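PDB 4R12: putative uncharacterized protein from Dictyostelium purpureum, which probably serves as the nicastrin subunit of gamma-secretase, the complex that cleaves integral membrane proteins such as Notch receptors within the membrane. Local coordinates for residues Ile208-Ile214 with Thr312-Lys318; Asp284-Phe288 with Arg305-Gln311. One frame throughout, in Å; residues are numbered along the deposited sequence.

Contact 1 of 2, residues Ile208-Ile214 with Thr312-Lys318; sequences IDKEKEI and TQINFTK. With NAG (2-acetamido-2-deoxy-beta-D-glucopyranose), chain B.
Two backbone N-H groups of the loop 208-214 reach across to 312-318, I208 N to the side-chain OE1 of Q313 at 2.8 Å (N-H...O 167°) and I214 N to the main-chain O of K318, also at 2.8 Å, while the chain between them makes a type I turn from D209 to K212. Q313 OE1 takes a second hydrogen bond from N542, so two N-H groups hold this buried amide oxygen. The turn is steadied by D209 OD1, which accepts from E211 N as an Asx turn. K318, bent at chi2 (-65°), lays its CD 3.7 Å from K212 O, alongside the turn. N315 ND2 carries the N-linked NAG through its bond to C1; a water accepts from ND2 at 2.7 Å and donates to K210 O, linking the glycosylated asparagine to the turn. I208 CD1 meets I314 CG1 at 4.1 Å. The loop leads into strand 214-220, where I214 pairs with S320 of the parallel strand 319-325; I208 and I214 pack on strand 262-268, and I314 continues onto helix 276-287.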
loop_
_atom_site.group_PDB
_atom_site.type_symbol
_atom_site.label_atom_id
_atom_site.label_comp_id
_atom_site.label_asym_id
_atom_site.label_seq_id
_atom_site.Cartn_x
_atom_site.Cartn_y
_atom_site.Cartn_z
ATOM N N ILE A 208 22.105 -12.245 -12.235
ATOM C CA ILE A 208 21.997 -13.289 -11.225
ATOM C C ILE A 208 22.661 -14.567 -11.739
ATOM O O ILE A 208 22.441 -14.983 -12.880
ATOM C CB ILE A 208 20.522 -13.543 -10.836
ATOM C CG1 ILE A 208 19.998 -12.384 -9.974
ATOM C CG2 ILE A 208 20.372 -14.861 -10.081
ATOM C CD1 ILE A 208 18.486 -12.370 -9.818
ATOM N N ASP A 209 23.517 -15.149 -10.899
ATOM C CA ASP A 209 24.191 -16.413 -11.194
ATOM C C ASP A 209 23.176 -17.546 -11.101
ATOM O O ASP A 209 22.701 -17.861 -10.008
ATOM C CB ASP A 209 25.350 -16.617 -10.205
ATOM C CG ASP A 209 26.169 -17.879 -10.477
ATOM O OD1 ASP A 209 25.787 -18.705 -11.331
ATOM O OD2 ASP A 209 27.204 -18.045 -9.801
ATOM N N LYS A 210 22.831 -18.175 -12.221
ATOM C CA LYS A 210 21.735 -19.141 -12.161
ATOM C C LYS A 210 22.127 -20.447 -11.461
ATOM O O LYS A 210 21.305 -21.339 -11.318
ATOM C CB LYS A 210 21.168 -19.433 -13.558
ATOM C CG LYS A 210 19.626 -19.312 -13.581
ATOM C CD LYS A 210 18.990 -19.449 -14.975
ATOM C CE LYS A 210 18.556 -20.889 -15.257
ATOM N NZ LYS A 210 17.200 -20.978 -15.875
ATOM N N GLU A 211 23.369 -20.540 -10.997
ATOM C CA GLU A 211 23.817 -21.693 -10.216
ATOM C C GLU A 211 23.701 -21.468 -8.706
ATOM O O GLU A 211 23.817 -22.411 -7.920
ATOM C CB GLU A 211 25.263 -22.035 -10.559
ATOM C CG GLU A 211 25.468 -22.514 -11.982
ATOM C CD GLU A 211 26.928 -22.774 -12.292
ATOM O OE1 GLU A 211 27.797 -22.299 -11.523
ATOM O OE2 GLU A 211 27.209 -23.458 -13.301
ATOM N N LYS A 212 23.497 -20.222 -8.297
ATOM C CA LYS A 212 23.422 -19.909 -6.879
ATOM C C LYS A 212 21.984 -19.992 -6.381
ATOM O O LYS A 212 21.042 -19.818 -7.149
ATOM C CB LYS A 212 23.998 -18.508 -6.591
ATOM C CG LYS A 212 25.533 -18.402 -6.603
ATOM C CD LYS A 212 25.971 -17.026 -6.099
ATOM C CE LYS A 212 27.480 -16.811 -6.204
ATOM N NZ LYS A 212 27.878 -15.508 -5.582
ATOM N N GLU A 213 21.820 -20.257 -5.091
ATOM C CA GLU A 213 20.508 -20.170 -4.465
ATOM C C GLU A 213 20.127 -18.710 -4.251
ATOM O O GLU A 213 20.992 -17.851 -4.140
ATOM C CB GLU A 213 20.503 -20.931 -3.137
ATOM C CG GLU A 213 20.716 -22.435 -3.299
ATOM C CD GLU A 213 20.642 -23.173 -1.979
ATOM O OE1 GLU A 213 20.739 -22.515 -0.924
ATOM O OE2 GLU A 213 20.477 -24.413 -1.995
ATOM N N ILE A 214 18.830 -18.431 -4.213
ATOM C CA ILE A 214 18.346 -17.064 -4.028
ATOM C C ILE A 214 17.698 -16.888 -2.662
ATOM O O ILE A 214 16.847 -17.675 -2.269
ATOM C CB ILE A 214 17.322 -16.673 -5.117
ATOM C CG1 ILE A 214 17.981 -16.647 -6.498
ATOM C CG2 ILE A 214 16.699 -15.317 -4.811
ATOM C CD1 ILE A 214 16.982 -16.520 -7.654
ATOM N N THR A 312 14.876 -14.415 -17.760
ATOM C CA THR A 312 16.291 -14.621 -18.009
ATOM C C THR A 312 17.063 -15.071 -16.766
ATOM O O THR A 312 17.949 -15.920 -16.852
ATOM C CB THR A 312 16.931 -13.321 -18.556
ATOM O OG1 THR A 312 16.223 -12.891 -19.726
ATOM C CG2 THR A 312 18.396 -13.534 -18.898
ATOM N N GLN A 313 16.716 -14.520 -15.608
ATOM C CA GLN A 313 17.576 -14.644 -14.435
ATOM C C GLN A 313 17.011 -15.404 -13.241
ATOM O O GLN A 313 17.778 -15.902 -12.402
ATOM C CB GLN A 313 17.971 -13.251 -13.939
ATOM C CG GLN A 313 18.678 -12.388 -14.957
ATOM C CD GLN A 313 19.140 -11.083 -14.351
ATOM O OE1 GLN A 313 19.771 -11.073 -13.294
ATOM N NE2 GLN A 313 18.819 -9.972 -15.009
ATOM N N ILE A 314 15.696 -15.456 -13.115
ATOM C CA ILE A 314 15.127 -15.992 -11.890
ATOM C C ILE A 314 14.518 -17.362 -12.115
ATOM O O ILE A 314 13.596 -17.552 -12.910
ATOM C CB ILE A 314 14.072 -15.040 -11.270
ATOM C CG1 ILE A 314 14.737 -13.715 -10.873
ATOM C CG2 ILE A 314 13.440 -15.671 -10.022
ATOM C CD1 ILE A 314 13.774 -12.699 -10.298
ATOM N N ASN A 315 15.073 -18.359 -11.449
ATOM C CA ASN A 315 14.542 -19.714 -11.423
ATOM C C ASN A 315 13.795 -19.926 -10.129
ATOM O O ASN A 315 14.375 -19.872 -9.105
ATOM C CB ASN A 315 15.688 -20.705 -11.548
ATOM C CG ASN A 315 15.236 -22.148 -11.558
ATOM O OD1 ASN A 315 14.165 -22.471 -11.132
ATOM N ND2 ASN A 315 16.089 -23.011 -12.037
ATOM N N PHE A 316 12.498 -20.137 -10.199
ATOM C CA PHE A 316 11.686 -20.276 -9.020
ATOM C C PHE A 316 12.262 -21.260 -8.042
ATOM O O PHE A 316 12.311 -21.011 -6.885
ATOM C CB PHE A 316 10.261 -20.679 -9.363
ATOM C CG PHE A 316 9.360 -20.805 -8.175
ATOM C CD1 PHE A 316 8.701 -19.729 -7.688
ATOM C CD2 PHE A 316 9.162 -22.005 -7.566
ATOM C CE1 PHE A 316 7.875 -19.830 -6.608
ATOM C CE2 PHE A 316 8.330 -22.130 -6.503
ATOM C CZ PHE A 316 7.682 -21.037 -6.013
ATOM N N THR A 317 12.724 -22.379 -8.549
ATOM C CA THR A 317 13.201 -23.434 -7.694
ATOM C C THR A 317 14.508 -23.118 -7.000
ATOM O O THR A 317 14.819 -23.743 -6.040
ATOM C CB THR A 317 13.255 -24.785 -8.419
ATOM O OG1 THR A 317 14.259 -24.745 -9.404
ATOM C CG2 THR A 317 11.971 -25.062 -9.076
ATOM N N LYS A 318 15.250 -22.134 -7.481
ATOM C CA LYS A 318 16.434 -21.660 -6.785
ATOM C C LYS A 318 16.156 -20.772 -5.580
ATOM O O LYS A 318 17.050 -20.498 -4.819
ATOM C CB LYS A 318 17.345 -20.901 -7.700
ATOM C CG LYS A 318 18.039 -21.710 -8.746
ATOM C CD LYS A 318 19.007 -22.710 -8.189
ATOM C CE LYS A 318 19.478 -23.609 -9.314
ATOM N NZ LYS A 318 20.827 -24.153 -9.114
HETATM C C1 NAG B . 16.049 -24.421 -11.750
HETATM C C2 NAG B . 16.617 -25.137 -12.945
HETATM C C3 NAG B . 16.779 -26.623 -12.730
HETATM C C4 NAG B . 17.074 -27.054 -11.316
HETATM C C5 NAG B . 16.523 -26.111 -10.267
HETATM C C6 NAG B . 17.076 -26.362 -8.895
HETATM C C7 NAG B . 16.203 -24.633 -15.225
HETATM C C8 NAG B . 15.187 -24.118 -16.182
HETATM N N2 NAG B . 15.737 -24.991 -14.058
HETATM O O3 NAG B . 17.816 -27.108 -13.570
HETATM O O4 NAG B . 16.291 -28.216 -11.264
HETATM O O5 NAG B . 16.823 -24.792 -10.642
HETATM O O6 NAG B . 18.476 -26.206 -8.912
HETATM O O7 NAG B . 17.357 -24.716 -15.508
HETATM O O HOH W 1 18.719 -22.400 -12.447
#

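Contact 2 of 2, residues Asp284-Phe288 with Arg305-Gln311; sequences DLLNF and RADLAFQ
A bidentate salt bridge and an aromatic cluster join the C-terminal end of helix 276-287 to the chain that leads into helix 309-313, within the large lobe of nicastrin. R305 grips the carboxylate of D284 side-on with two nitrogens, one for each oxygen: NH2 to OD1 at 3.0 Å, nearly straight at 173°, and NE to OD2 at 2.8 Å. Both oxygens are met on their syn sides, and the carboxylate and guanidinium planes lie 21° apart. OD2 also bonds H546, so the acid joins the arginine to strand 542-548 as well. F288 swings its ring back over R305, its CG lying opposite the backbone N (chi1 -178°): CE1 stands above the centre of one face of the guanidinium, and it comes within 3.5 Å of R305 CG. The other main partner of F288 is F310, which turns an edge to the F288 face in an offset edge-to-face pair, centroids 5.5 Å apart. At the rim of the F288 ring, near its plane, lies Q311 NE2, 3.6 Å from F288 CD2, and L308 CD2 touches F288 CE2 at 3.7 Å. F310 CE1 also lies 3.7 Å from D284 CB, and the F310 ring makes a further edge-to-face pair with H546. F288 is the first residue to leave the helix, and its N-H still bonds D284 O. At the other end L308, the N-cap residue of helix 309-313, lies within an Asx turn in which D307 OD1 accepts from A309 N. The arrangement is a helix C-terminus packed against a helix N-terminus, combining a bidentate arginine-carboxylate pair with an offset edge-to-face aromatic pair.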
loop_
_atom_site.group_PDB
_atom_site.type_symbol
_atom_site.label_atom_id
_atom_site.label_comp_id
_atom_site.label_asym_id
_atom_site.label_seq_id
_atom_site.Cartn_x
_atom_site.Cartn_y
_atom_site.Cartn_z
ATOM N N ASP A 284 4.320 -15.997 -13.544
ATOM C CA ASP A 284 5.240 -15.793 -14.656
ATOM C C ASP A 284 6.516 -16.621 -14.499
ATOM O O ASP A 284 7.024 -17.183 -15.472
ATOM C CB ASP A 284 5.581 -14.306 -14.811
ATOM C CG ASP A 284 4.536 -13.555 -15.637
ATOM O OD1 ASP A 284 3.571 -14.202 -16.100
ATOM O OD2 ASP A 284 4.687 -12.332 -15.839
ATOM N N LEU A 285 7.026 -16.710 -13.278
ATOM C CA LEU A 285 8.198 -17.541 -13.023
ATOM C C LEU A 285 7.982 -19.001 -13.438
ATOM O O LEU A 285 8.891 -19.648 -13.944
ATOM C CB LEU A 285 8.581 -17.496 -11.544
ATOM C CG LEU A 285 9.103 -16.167 -11.019
ATOM C CD1 LEU A 285 9.568 -16.340 -9.585
ATOM C CD2 LEU A 285 10.234 -15.659 -11.916
ATOM N N LEU A 286 6.778 -19.508 -13.205
ATOM C CA LEU A 286 6.502 -20.924 -13.406
ATOM C C LEU A 286 5.937 -21.227 -14.786
ATOM O O LEU A 286 6.111 -22.327 -15.295
ATOM C CB LEU A 286 5.535 -21.428 -12.341
ATOM C CG LEU A 286 6.009 -21.392 -10.884
ATOM C CD1 LEU A 286 4.840 -21.690 -9.953
ATOM C CD2 LEU A 286 7.152 -22.370 -10.652
ATOM N N ASN A 287 5.268 -20.253 -15.396
ATOM C CA ASN A 287 4.454 -20.532 -16.577
ATOM C C ASN A 287 4.697 -19.676 -17.813
ATOM O O ASN A 287 4.206 -20.008 -18.887
ATOM C CB ASN A 287 2.976 -20.416 -16.205
ATOM C CG ASN A 287 2.584 -21.385 -15.124
ATOM O OD1 ASN A 287 3.019 -22.538 -15.126
ATOM N ND2 ASN A 287 1.777 -20.924 -14.175
ATOM N N PHE A 288 5.431 -18.577 -17.686
ATOM C CA PHE A 288 5.496 -17.648 -18.807
ATOM C C PHE A 288 6.216 -18.234 -20.014
ATOM O O PHE A 288 7.297 -18.809 -19.900
ATOM C CB PHE A 288 6.169 -16.335 -18.405
ATOM C CG PHE A 288 6.214 -15.326 -19.515
ATOM C CD1 PHE A 288 5.074 -14.639 -19.885
ATOM C CD2 PHE A 288 7.395 -15.073 -20.197
ATOM C CE1 PHE A 288 5.107 -13.711 -20.911
ATOM C CE2 PHE A 288 7.438 -14.143 -21.222
ATOM C CZ PHE A 288 6.294 -13.462 -21.581
ATOM N N ARG A 305 5.103 -8.168 -22.146
ATOM C CA ARG A 305 5.896 -7.911 -20.947
ATOM C C ARG A 305 6.965 -6.880 -21.297
ATOM O O ARG A 305 7.728 -7.048 -22.256
ATOM C CB ARG A 305 6.549 -9.188 -20.422
ATOM C CG ARG A 305 5.574 -10.302 -20.072
ATOM C CD ARG A 305 4.754 -9.986 -18.825
ATOM N NE ARG A 305 4.047 -11.177 -18.358
ATOM C CZ ARG A 305 2.856 -11.559 -18.808
ATOM N NH1 ARG A 305 2.234 -10.837 -19.734
ATOM N NH2 ARG A 305 2.290 -12.665 -18.342
ATOM N N ALA A 306 7.030 -5.814 -20.516
ATOM C CA ALA A 306 7.951 -4.726 -20.811
ATOM C C ALA A 306 9.402 -5.050 -20.426
ATOM O O ALA A 306 10.320 -4.304 -20.767
ATOM C CB ALA A 306 7.487 -3.462 -20.102
ATOM N N ASP A 307 9.608 -6.157 -19.722
ATOM C CA ASP A 307 10.936 -6.486 -19.191
ATOM C C ASP A 307 11.034 -7.987 -18.918
ATOM O O ASP A 307 10.258 -8.531 -18.131
ATOM C CB ASP A 307 11.204 -5.676 -17.914
ATOM C CG ASP A 307 12.667 -5.696 -17.487
ATOM O OD1 ASP A 307 13.417 -6.605 -17.902
ATOM O OD2 ASP A 307 13.059 -4.793 -16.715
ATOM N N LEU A 308 11.989 -8.656 -19.564
ATOM C CA LEU A 308 12.077 -10.116 -19.488
ATOM C C LEU A 308 13.169 -10.619 -18.535
ATOM O O LEU A 308 13.490 -11.806 -18.537
ATOM C CB LEU A 308 12.309 -10.698 -20.890
ATOM C CG LEU A 308 11.130 -10.609 -21.863
ATOM C CD1 LEU A 308 11.536 -11.060 -23.259
ATOM C CD2 LEU A 308 9.962 -11.433 -21.352
ATOM N N ALA A 309 13.721 -9.726 -17.716
ATOM C CA ALA A 309 14.797 -10.104 -16.805
ATOM C C ALA A 309 14.383 -11.254 -15.895
ATOM O O ALA A 309 15.183 -12.143 -15.602
ATOM C CB ALA A 309 15.238 -8.907 -15.970
ATOM N N PHE A 310 13.126 -11.239 -15.462
ATOM C CA PHE A 310 12.612 -12.286 -14.582
ATOM C C PHE A 310 12.758 -13.666 -15.221
ATOM O O PHE A 310 13.061 -14.647 -14.546
ATOM C CB PHE A 310 11.135 -12.031 -14.214
ATOM C CG PHE A 310 10.166 -12.265 -15.348
ATOM C CD1 PHE A 310 9.606 -13.517 -15.560
ATOM C CD2 PHE A 310 9.807 -11.226 -16.198
ATOM C CE1 PHE A 310 8.719 -13.736 -16.609
ATOM C CE2 PHE A 310 8.919 -11.429 -17.241
ATOM C CZ PHE A 310 8.371 -12.686 -17.447
ATOM N N GLN A 311 12.537 -13.737 -16.528
ATOM C CA GLN A 311 12.610 -15.014 -17.232
ATOM C C GLN A 311 14.061 -15.407 -17.424
ATOM O O GLN A 311 14.433 -16.567 -17.266
ATOM C CB GLN A 311 11.904 -14.943 -18.588
ATOM C CG GLN A 311 11.901 -16.273 -19.340
ATOM C CD GLN A 311 11.344 -16.152 -20.745
ATOM O OE1 GLN A 311 11.797 -15.320 -21.539
ATOM N NE2 GLN A 311 10.356 -16.979 -21.062
#

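How the contacts relate
Helix 309-313 serves both contacts: its start packs on the end of helix 276-287 in contact 2, and its last residues, T312 and Q313, open the second segment of contact 1. The two centres lie 13 Å apart, and the segments of contact 2 fall in sequence between those of contact 1. Side chains join them directly, with I314 CG2 3.7 Å from L285 CD2 and F316 CG 3.7 Å from L286 CD2, so helix 276-287 offers one apolar surface to the chain that follows helix 309-313. The glycan on N315 belongs to contact 1; in contact 2 the side chain of Q311 remains about 9 Å from a bound NAG.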